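Side-chain contacts in enoyl-CoA hydratase (Mycobacterium thermoresistibile, PDB 3T3W), which probably catalyses the addition of water across the double bond of 2-enoyl-CoA thioesters in lipid metabolism: residues Tyr109-Arg114 with Gln239-Ala244; Leu135-Asp140 with Gly160-His165; Trp169-Arg174 with Glu189-Thr194. All blocks are in the same frame, centred on the assembly; numbering follows the deposited sequence. Where two conformers were deposited one is given.

From the N terminus the chain first runs through residues 109-114, at the end of helix 95-115, but their partners, 239-244, come much later, so contact 1 closes the longest loop and brings the start of helix 241-263 against helix 95-115. Contacts 2 and 3 are nested inside that loop, one after the other. Contact 2 joins the end of helix 133-136 to the loop before helix 167-171, a loop that carries the zinc ligand Glu163. Contact 3 then ties helix 167-171 to helix 188-194. Tyr164 of contact 2 packs against both segments of contact 1, whereas Trp169 of contact 3 lies against Phe241, linking the inner contacts to the outer one.

Contact 1: residues Tyr109-Arg114 with Gln239-Ala244; sequences YSLRWR and QGFYAA
Arg114 reaches from the last turns of helix 95-115 to Phe241, in the first turn of helix 241-263. Its CG stands anti to the backbone N (chi1 -175°), and CB and CG run out beside the phenol oxygen of Tyr164. The chain then bends at chi2 and carries CD on toward the second helix. Beyond it the polar end skims the phenyl ring: Arg114 NE lies 3.7 Å from Phe241 CE2. Arg114 NH2 makes the closest approach, 3.4 Å to Phe241 CD2. This carbon sits over one face of the guanidinium, the two planes being only 19° apart, and the arginine and the phenylalanine run antiparallel, each passing alongside the other. Both tip nitrogens have partners on helix 222-239: NH1 forms a salt bridge with Asp237, and NH2 is hydrogen-bonded to Asn233 O. An arginine suits this buried place because its aliphatic stem packs against Tyr164, the side chain also touching Leu236, while Asp237 probably balances its charge.

In this crotonase-type fold, helices 222-239 and 241-263 meet at Gly240. Its positive phi belongs to a Schellman motif closing the first helix, and the same residue is the N-cap of the second; Ala244 N bonds to Gly240 O (2.8 Å). Glycine fits because a beta-carbon at these angles would press on the preceding carbonyl.

One turn before Arg114, Leu111 adds a branched apolar tip. Leu111 CD2 meets Phe241 CE2 at 4.3 Å, and CD1 approaches the ring of Tyr242 obliquely. A flat apolar ring at Phe241 lets the guanidinium lie nearly parallel to it, and leucine supplies apolar packing beside it. The Tyr242 ring stacks with Tyr242 of a neighbouring subunit. Phe241 itself stands edge-to-face with Trp169.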
loop_
_atom_site.group_PDB
_atom_site.type_symbol
_atom_site.label_atom_id
_atom_site.label_comp_id
_atom_site.label_asym_id
_atom_site.label_seq_id
_atom_site.Cartn_x
_atom_site.Cartn_y
_atom_site.Cartn_z
ATOM N N TYR F 109 -7.341 -13.489 -18.299
ATOM C CA TYR F 109 -7.810 -14.852 -18.086
ATOM C C TYR F 109 -7.293 -15.389 -16.767
ATOM O O TYR F 109 -8.047 -15.935 -15.995
ATOM C CB TYR F 109 -7.337 -15.753 -19.213
ATOM C CG TYR F 109 -8.162 -15.741 -20.507
ATOM C CD1 TYR F 109 -9.162 -14.801 -20.758
ATOM C CD2 TYR F 109 -7.890 -16.675 -21.515
ATOM C CE1 TYR F 109 -9.881 -14.796 -21.963
ATOM C CE2 TYR F 109 -8.616 -16.673 -22.720
ATOM C CZ TYR F 109 -9.593 -15.741 -22.947
ATOM O OH TYR F 109 -10.302 -15.729 -24.170
ATOM N N SER F 110 -5.997 -15.238 -16.524
ATOM C CA SER F 110 -5.382 -15.819 -15.333
ATOM C C SER F 110 -5.964 -15.153 -14.070
ATOM O O SER F 110 -6.246 -15.840 -13.083
ATOM C CB SER F 110 -3.862 -15.740 -15.383
ATOM O OG SER F 110 -3.288 -16.674 -16.287
ATOM N N LEU F 111 -6.169 -13.834 -14.096
ATOM C CA LEU F 111 -6.813 -13.162 -12.960
ATOM C C LEU F 111 -8.263 -13.610 -12.741
ATOM O O LEU F 111 -8.679 -13.819 -11.604
ATOM C CB LEU F 111 -6.708 -11.631 -13.094
ATOM C CG LEU F 111 -5.360 -11.053 -12.685
ATOM C CD1 LEU F 111 -5.299 -9.572 -13.121
ATOM C CD2 LEU F 111 -5.109 -11.182 -11.170
ATOM N N ARG F 112 -9.006 -13.811 -13.821
ATOM C CA ARG F 112 -10.353 -14.275 -13.717
ATOM C C ARG F 112 -10.395 -15.654 -13.054
ATOM O O ARG F 112 -11.206 -15.879 -12.143
ATOM C CB ARG F 112 -11.006 -14.357 -15.103
ATOM C CG ARG F 112 -12.391 -14.908 -14.985
ATOM C CD ARG F 112 -13.276 -14.454 -16.091
ATOM N NE ARG F 112 -12.844 -14.786 -17.430
ATOM C CZ ARG F 112 -12.502 -13.893 -18.360
ATOM N NH1 ARG F 112 -12.229 -14.285 -19.600
ATOM N NH2 ARG F 112 -12.422 -12.600 -18.068
ATOM N N TRP F 113 -9.493 -16.553 -13.440
ATOM C CA TRP F 113 -9.476 -17.891 -12.805
ATOM C C TRP F 113 -9.119 -17.811 -11.320
ATOM O O TRP F 113 -9.731 -18.497 -10.471
ATOM C CB TRP F 113 -8.497 -18.787 -13.521
ATOM C CG TRP F 113 -8.758 -18.872 -14.995
ATOM C CD1 TRP F 113 -9.956 -18.678 -15.684
ATOM C CD2 TRP F 113 -7.756 -19.149 -16.018
ATOM N NE1 TRP F 113 -9.755 -18.821 -17.057
ATOM C CE2 TRP F 113 -8.449 -19.125 -17.304
ATOM C CE3 TRP F 113 -6.391 -19.402 -15.981
ATOM C CZ2 TRP F 113 -7.772 -19.328 -18.505
ATOM C CZ3 TRP F 113 -5.721 -19.609 -17.186
ATOM C CH2 TRP F 113 -6.406 -19.578 -18.424
ATOM N N ARG F 114 -8.132 -16.977 -11.012
ATOM C CA ARG F 114 -7.722 -16.708 -9.653
ATOM C C ARG F 114 -8.915 -16.351 -8.769
ATOM O O ARG F 114 -8.964 -16.767 -7.594
ATOM C CB ARG F 114 -6.646 -15.608 -9.631
ATOM C CG ARG F 114 -6.032 -15.308 -8.270
ATOM C CD ARG F 114 -6.674 -14.095 -7.612
ATOM N NE ARG F 114 -5.879 -13.657 -6.454
ATOM C CZ ARG F 114 -6.188 -12.604 -5.693
ATOM N NH1 ARG F 114 -7.302 -11.899 -5.940
ATOM N NH2 ARG F 114 -5.366 -12.280 -4.689
ATOM N N GLN F 239 -2.208 -6.403 0.457
ATOM C CA GLN F 239 -0.743 -6.448 0.364
ATOM C C GLN F 239 -0.200 -5.902 -0.943
ATOM O O GLN F 239 0.992 -5.630 -1.017
ATOM C CB GLN F 239 -0.204 -7.863 0.537
ATOM C CG GLN F 239 -0.359 -8.443 1.939
ATOM C CD GLN F 239 0.114 -9.893 2.022
ATOM O OE1 GLN F 239 0.503 -10.517 1.001
ATOM N NE2 GLN F 239 0.164 -10.430 3.246
ATOM N N GLY F 240 -1.016 -5.800 -1.971
ATOM C CA GLY F 240 -0.598 -5.226 -3.252
ATOM C C GLY F 240 -0.629 -6.163 -4.443
ATOM O O GLY F 240 -0.168 -5.788 -5.528
ATOM N N PHE F 241 -1.216 -7.350 -4.305
ATOM C CA PHE F 241 -1.157 -8.326 -5.373
ATOM C C PHE F 241 -1.715 -7.830 -6.704
ATOM O O PHE F 241 -1.004 -7.836 -7.704
ATOM C CB PHE F 241 -1.803 -9.662 -4.946
ATOM C CG PHE F 241 -1.734 -10.711 -5.991
ATOM C CD1 PHE F 241 -0.535 -11.346 -6.265
ATOM C CD2 PHE F 241 -2.844 -11.086 -6.715
ATOM C CE1 PHE F 241 -0.423 -12.307 -7.270
ATOM C CE2 PHE F 241 -2.738 -12.086 -7.709
ATOM C CZ PHE F 241 -1.524 -12.664 -8.008
ATOM N N TYR F 242 -2.980 -7.386 -6.734
ATOM C CA TYR F 242 -3.556 -6.867 -7.983
ATOM C C TYR F 242 -2.689 -5.757 -8.586
ATOM O O TYR F 242 -2.346 -5.802 -9.774
ATOM C CB TYR F 242 -4.960 -6.303 -7.734
ATOM C CG TYR F 242 -5.611 -5.801 -9.010
ATOM C CD1 TYR F 242 -5.551 -4.453 -9.398
ATOM C CD2 TYR F 242 -6.324 -6.670 -9.810
ATOM C CE1 TYR F 242 -6.199 -4.024 -10.552
ATOM C CE2 TYR F 242 -6.932 -6.228 -11.015
ATOM C CZ TYR F 242 -6.866 -4.905 -11.356
ATOM O OH TYR F 242 -7.541 -4.432 -12.526
ATOM N N ALA F 243 -2.332 -4.774 -7.787
ATOM C CA ALA F 243 -1.541 -3.627 -8.274
ATOM C C ALA F 243 -0.157 -4.076 -8.797
ATOM O O ALA F 243 0.293 -3.584 -9.831
ATOM C CB ALA F 243 -1.379 -2.547 -7.167
ATOM N N ALA F 244 0.484 -5.022 -8.127
ATOM C CA ALA F 244 1.812 -5.493 -8.516
ATOM C C ALA F 244 1.750 -6.287 -9.802
ATOM O O ALA F 244 2.597 -6.144 -10.709
ATOM C CB ALA F 244 2.462 -6.319 -7.381
#

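Contact 2: residues Leu135-Asp140 with Gly160-His165; sequences LCWPCD and GGVEYH. With ZN (zinc ion), chain T; EDO (1,2-ethanediol), chain H.
Trp137 brings CE3 to the edge of the Tyr164 ring, near its plane, with Trp137 CE3 4.0 Å from Tyr164 CD2. The indole edge receives the carbonyl Tyr164 O, close to the indole plane and 3.4 Å from Trp137 CZ3, where the slightly positive C-H rim suits an oxygen. Val162 CG2 comes obliquely at the same corner, and His167 stands edge-to-face with the indole. At the far edge of the phenol ring, in its plane, water 1 lies 2.7 Å from Tyr164 OH; the same water donates to Trp137 O (3.1 Å), so the buried hydroxyl is tied to the opposite backbone. Pro138 CG lies obliquely to that ring.

In the crotonase fold, residues 135-140 lead from helix 133-136 into strand 141-145. Within them Cys136-Cys139 form a type I beta turn, closed by Cys139 N to Cys136 O (3.0 Å). Pro138 at the third position is compatible with the turn, its phi of -65° being one the ring allows and its missing N-H not needed for the closing bond.

Across from it, the loop 160-165 supplies one ligand, Glu163, to a zinc site. With CG beside the backbone N and the chain bent at chi2 (83°), Glu163 binds the zinc ion through OE2 at 2.1 Å. Water 2 also binds, as do Glu102 from helix 95-115 and His252 and His256 from helix 241-263. Gly161 O accepts a hydrogen bond from His252 ND1, helping to orient that ligand. At Gly161 a beta-carbon would collide with the preceding carbonyl oxygen.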
loop_
_atom_site.group_PDB
_atom_site.type_symbol
_atom_site.label_atom_id
_atom_site.label_comp_id
_atom_site.label_asym_id
_atom_site.label_seq_id
_atom_site.Cartn_x
_atom_site.Cartn_y
_atom_site.Cartn_z
ATOM N N LEU F 135 -1.238 -21.159 -15.702
ATOM C CA LEU F 135 -2.355 -22.082 -15.533
ATOM C C LEU F 135 -2.470 -22.571 -14.089
ATOM O O LEU F 135 -3.586 -22.715 -13.608
ATOM C CB LEU F 135 -2.247 -23.261 -16.478
ATOM C CG LEU F 135 -2.010 -22.917 -17.975
ATOM C CD1 LEU F 135 -2.104 -24.196 -18.839
ATOM C CD2 LEU F 135 -2.997 -21.836 -18.469
ATOM N N CYS F 136 -1.350 -22.856 -13.412
ATOM C CA CYS F 136 -1.408 -23.400 -12.074
ATOM C C CYS F 136 -1.416 -22.316 -10.992
ATOM O O CYS F 136 -2.109 -22.485 -9.973
ATOM C CB CYS F 136 -0.288 -24.436 -11.821
ATOM S SG CYS F 136 1.389 -23.841 -11.991
ATOM N N TRP F 137 -0.678 -21.217 -11.154
ATOM C CA TRP F 137 -0.689 -20.183 -10.102
ATOM C C TRP F 137 -2.058 -19.650 -9.737
ATOM O O TRP F 137 -2.304 -19.402 -8.547
ATOM C CB TRP F 137 0.250 -19.024 -10.418
ATOM C CG TRP F 137 1.709 -19.271 -10.179
ATOM C CD1 TRP F 137 2.303 -20.136 -9.293
ATOM C CD2 TRP F 137 2.805 -18.522 -10.782
ATOM N NE1 TRP F 137 3.673 -20.025 -9.318
ATOM C CE2 TRP F 137 4.039 -19.054 -10.196
ATOM C CE3 TRP F 137 2.882 -17.512 -11.723
ATOM C CZ2 TRP F 137 5.275 -18.568 -10.549
ATOM C CZ3 TRP F 137 4.139 -17.045 -12.074
ATOM C CH2 TRP F 137 5.301 -17.542 -11.485
ATOM N N PRO F 138 -2.977 -19.483 -10.712
ATOM C CA PRO F 138 -4.347 -19.020 -10.346
ATOM C C PRO F 138 -5.156 -19.995 -9.466
ATOM O O PRO F 138 -6.164 -19.614 -8.889
ATOM C CB PRO F 138 -5.024 -18.795 -11.708
ATOM C CG PRO F 138 -3.836 -18.433 -12.578
ATOM C CD PRO F 138 -2.769 -19.408 -12.169
ATOM N N CYS F 139 -4.754 -21.264 -9.446
ATOM C CA CYS F 139 -5.403 -22.232 -8.588
ATOM C C CYS F 139 -5.043 -21.946 -7.125
ATOM O O CYS F 139 -3.973 -21.431 -6.814
ATOM C CB CYS F 139 -5.019 -23.667 -8.975
ATOM S SG CYS F 139 -5.603 -24.184 -10.626
ATOM N N ASP F 140 -5.951 -22.290 -6.234
ATOM C CA ASP F 140 -5.751 -22.083 -4.823
ATOM C C ASP F 140 -4.646 -22.947 -4.241
ATOM O O ASP F 140 -3.857 -22.458 -3.432
ATOM C CB ASP F 140 -7.051 -22.294 -4.049
ATOM C CG ASP F 140 -8.113 -21.287 -4.435
ATOM O OD1 ASP F 140 -7.791 -20.068 -4.433
ATOM O OD2 ASP F 140 -9.223 -21.728 -4.809
ATOM N N GLY F 160 11.454 -10.003 -19.105
ATOM C CA GLY F 160 11.676 -10.109 -17.682
ATOM C C GLY F 160 10.667 -10.963 -16.913
ATOM O O GLY F 160 9.939 -10.427 -16.056
ATOM N N GLY F 161 10.562 -12.241 -17.259
ATOM C CA GLY F 161 9.577 -13.120 -16.630
ATOM C C GLY F 161 8.267 -13.068 -17.404
ATOM O O GLY F 161 7.997 -12.103 -18.160
ATOM N N VAL F 162 7.419 -14.062 -17.187
ATOM C CA VAL F 162 6.105 -14.116 -17.885
ATOM C C VAL F 162 5.156 -13.005 -17.423
ATOM O O VAL F 162 5.443 -12.222 -16.471
ATOM C CB VAL F 162 5.444 -15.500 -17.727
ATOM C CG1 VAL F 162 6.300 -16.575 -18.454
ATOM C CG2 VAL F 162 5.260 -15.850 -16.239
ATOM N N GLU F 163 4.007 -12.955 -18.103
ATOM C CA GLU F 163 3.106 -11.799 -18.048
ATOM C C GLU F 163 2.410 -11.596 -16.716
ATOM O O GLU F 163 1.996 -10.469 -16.403
ATOM C CB GLU F 163 2.012 -12.012 -19.113
ATOM C CG GLU F 163 2.489 -11.897 -20.559
ATOM C CD GLU F 163 3.141 -13.151 -21.182
ATOM O OE1 GLU F 163 3.366 -14.160 -20.475
ATOM O OE2 GLU F 163 3.475 -13.078 -22.395
ATOM N N TYR F 164 2.254 -12.669 -15.945
ATOM C CA TYR F 164 1.541 -12.698 -14.675
ATOM C C TYR F 164 2.610 -13.027 -13.642
ATOM O O TYR F 164 3.066 -14.186 -13.524
ATOM C CB TYR F 164 0.474 -13.783 -14.725
ATOM C CG TYR F 164 -0.422 -14.001 -13.512
ATOM C CD1 TYR F 164 -1.707 -13.476 -13.475
ATOM C CD2 TYR F 164 -0.049 -14.833 -12.464
ATOM C CE1 TYR F 164 -2.570 -13.705 -12.397
ATOM C CE2 TYR F 164 -0.920 -15.114 -11.408
ATOM C CZ TYR F 164 -2.196 -14.546 -11.384
ATOM O OH TYR F 164 -3.093 -14.810 -10.366
ATOM N N HIS F 165 3.059 -11.996 -12.949
ATOM C CA HIS F 165 4.208 -12.116 -12.066
ATOM C C HIS F 165 3.804 -12.663 -10.698
ATOM O O HIS F 165 3.736 -11.947 -9.708
ATOM C CB HIS F 165 4.974 -10.784 -11.936
ATOM C CG HIS F 165 6.288 -10.929 -11.210
ATOM N ND1 HIS F 165 7.443 -11.247 -11.861
ATOM C CD2 HIS F 165 6.588 -10.937 -9.853
ATOM C CE1 HIS F 165 8.425 -11.382 -10.947
ATOM N NE2 HIS F 165 7.903 -11.203 -9.727
HETATM ZN ZN ZN T . 4.490 -11.597 -23.527
HETATM C C1 EDO H . -2.542 -19.158 -4.110
HETATM O O1 EDO H . -3.512 -19.619 -3.214
HETATM C C2 EDO H . -2.450 -17.661 -4.057
HETATM O O2 EDO H . -3.687 -17.131 -4.582
HETATM O O HOH W 1 -2.271 -16.343 -8.257
HETATM O O HOH W 2 5.853 -13.189 -23.792
#

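Contact 3: residues Trp169-Arg174 with Glu189-Thr194; sequences WELGPR and EEVAQT
Leu171 and Thr194 cross obliquely where the end of helix 167-171 meets helix 188-194, in the crotonase-type fold, where helix 188-194 follows strand 186-187 and precedes strand 199-201. Thr194 turns its side chain to the partner segment. A chi1 of 72° sets Thr194 OG1 over its own backbone, flanked by N and C, within 3.0 Å of Glu170 O across the contact and 3.0 Å from Val191 O in its own helix; the one hydroxyl proton has both carbonyls within reach, and which of them takes it is not settled. Threonine suits this boundary because its small beta-branched side chain fits against the end of the neighbouring helix, the hydroxyl meeting carbonyls while Thr194 CG2 rests 3.8 Å from Leu171 O. Leu171 contributes its branched tip: Leu171 CD2 lies 3.8 Å from Thr194 OG1, with Met186 and Ile179 also against the side chain.

Gly172, with positive phi, ends helix 167-171 and caps helix 173-182. The carboxylate of Glu170 has its partner in another chain, Arg174 of a neighbouring subunit. Beside Thr194, two methyl groups meet in van der Waals contact, Leu171 CD2 4.2 Å from Val191 CG1.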
loop_
_atom_site.group_PDB
_atom_site.type_symbol
_atom_site.label_atom_id
_atom_site.label_comp_id
_atom_site.label_asym_id
_atom_site.label_seq_id
_atom_site.Cartn_x
_atom_site.Cartn_y
_atom_site.Cartn_z
ATOM N N TRP F 169 5.661 -13.511 -5.169
ATOM C CA TRP F 169 4.662 -13.925 -4.184
ATOM C C TRP F 169 4.796 -15.384 -3.832
ATOM O O TRP F 169 4.625 -15.780 -2.658
ATOM C CB TRP F 169 3.281 -13.690 -4.772
ATOM C CG TRP F 169 3.023 -12.235 -5.098
ATOM C CD1 TRP F 169 3.257 -11.603 -6.290
ATOM C CD2 TRP F 169 2.547 -11.210 -4.183
ATOM N NE1 TRP F 169 2.943 -10.276 -6.207
ATOM C CE2 TRP F 169 2.533 -9.963 -4.939
ATOM C CE3 TRP F 169 2.156 -11.195 -2.843
ATOM C CZ2 TRP F 169 2.086 -8.787 -4.389
ATOM C CZ3 TRP F 169 1.688 -9.986 -2.287
ATOM C CH2 TRP F 169 1.673 -8.805 -3.042
ATOM N N GLU F 170 5.139 -16.192 -4.820
ATOM C CA GLU F 170 5.144 -17.663 -4.690
ATOM C C GLU F 170 6.466 -18.225 -4.159
ATOM O O GLU F 170 6.487 -19.208 -3.410
ATOM C CB GLU F 170 4.828 -18.279 -6.042
ATOM C CG GLU F 170 3.431 -17.965 -6.542
ATOM C CD GLU F 170 2.319 -18.785 -5.914
ATOM O OE1 GLU F 170 2.603 -19.773 -5.185
ATOM O OE2 GLU F 170 1.149 -18.457 -6.227
ATOM N N LEU F 171 7.558 -17.591 -4.562
ATOM C CA LEU F 171 8.917 -18.068 -4.313
ATOM C C LEU F 171 9.723 -17.229 -3.323
ATOM O O LEU F 171 10.755 -17.700 -2.815
ATOM C CB LEU F 171 9.665 -18.154 -5.645
ATOM C CG LEU F 171 9.044 -18.974 -6.759
ATOM C CD1 LEU F 171 9.785 -18.751 -8.095
ATOM C CD2 LEU F 171 9.013 -20.462 -6.393
ATOM N N GLY F 172 9.266 -16.008 -3.068
ATOM C CA GLY F 172 10.069 -14.981 -2.414
ATOM C C GLY F 172 10.965 -14.288 -3.456
ATOM O O GLY F 172 11.274 -14.877 -4.519
ATOM N N PRO F 173 11.449 -13.081 -3.149
ATOM C CA PRO F 173 12.177 -12.304 -4.160
ATOM C C PRO F 173 13.531 -12.884 -4.547
ATOM O O PRO F 173 13.909 -12.816 -5.729
ATOM C CB PRO F 173 12.336 -10.922 -3.499
ATOM C CG PRO F 173 12.146 -11.182 -2.013
ATOM C CD PRO F 173 11.131 -12.264 -1.966
ATOM N N ARG F 174 14.262 -13.440 -3.583
ATOM C CA ARG F 174 15.618 -13.915 -3.900
ATOM C C ARG F 174 15.549 -15.139 -4.809
ATOM O O ARG F 174 16.348 -15.251 -5.762
ATOM C CB ARG F 174 16.399 -14.198 -2.620
ATOM C CG ARG F 174 16.795 -12.895 -1.916
ATOM C CD ARG F 174 17.728 -13.104 -0.757
ATOM N NE ARG F 174 17.971 -11.816 -0.079
ATOM C CZ ARG F 174 18.794 -10.876 -0.525
ATOM N NH1 ARG F 174 19.505 -11.081 -1.608
ATOM N NH2 ARG F 174 18.929 -9.736 0.123
ATOM N N GLU F 189 10.219 -30.582 -4.770
ATOM C CA GLU F 189 10.620 -30.450 -3.361
ATOM C C GLU F 189 11.080 -29.026 -3.097
ATOM O O GLU F 189 10.702 -28.420 -2.092
ATOM C CB GLU F 189 11.697 -31.498 -3.003
ATOM C CG GLU F 189 12.410 -31.297 -1.679
ATOM C CD GLU F 189 13.614 -32.241 -1.466
ATOM O OE1 GLU F 189 14.511 -32.338 -2.340
ATOM O OE2 GLU F 189 13.680 -32.882 -0.402
ATOM N N GLU F 190 11.837 -28.458 -4.021
ATOM C CA GLU F 190 12.298 -27.073 -3.852
ATOM C C GLU F 190 11.158 -26.073 -3.774
ATOM O O GLU F 190 11.161 -25.194 -2.909
ATOM C CB GLU F 190 13.321 -26.682 -4.949
ATOM C CG GLU F 190 13.816 -25.262 -4.748
ATOM C CD GLU F 190 14.836 -24.807 -5.783
ATOM O OE1 GLU F 190 15.188 -25.590 -6.690
ATOM O OE2 GLU F 190 15.332 -23.663 -5.622
ATOM N N VAL F 191 10.165 -26.174 -4.664
ATOM C CA VAL F 191 9.036 -25.252 -4.620
ATOM C C VAL F 191 8.117 -25.551 -3.462
ATOM O O VAL F 191 7.468 -24.650 -2.982
ATOM C CB VAL F 191 8.241 -25.109 -5.964
ATOM C CG1 VAL F 191 9.220 -24.640 -7.071
ATOM C CG2 VAL F 191 7.637 -26.406 -6.409
ATOM N N ALA F 192 8.029 -26.798 -2.997
ATOM C CA ALA F 192 7.259 -27.061 -1.785
ATOM C C ALA F 192 7.857 -26.278 -0.566
ATOM O O ALA F 192 7.112 -25.813 0.292
ATOM C CB ALA F 192 7.221 -28.582 -1.485
ATOM N N GLN F 193 9.181 -26.114 -0.531
ATOM C CA GLN F 193 9.849 -25.411 0.579
ATOM C C GLN F 193 9.457 -23.933 0.655
ATOM O O GLN F 193 9.463 -23.333 1.742
ATOM C CB GLN F 193 11.367 -25.518 0.460
ATOM C CG GLN F 193 11.941 -26.887 0.724
ATOM C CD GLN F 193 13.453 -26.933 0.550
ATOM O OE1 GLN F 193 14.016 -26.408 -0.432
ATOM N NE2 GLN F 193 14.120 -27.573 1.488
ATOM N N THR F 194 9.124 -23.324 -0.491
ATOM C CA THR F 194 8.717 -21.921 -0.525
ATOM C C THR F 194 7.228 -21.750 -0.242
ATOM O O THR F 194 6.777 -20.638 0.000
ATOM C CB THR F 194 9.013 -21.239 -1.895
ATOM O OG1 THR F 194 8.096 -21.726 -2.896
ATOM C CG2 THR F 194 10.455 -21.483 -2.373
#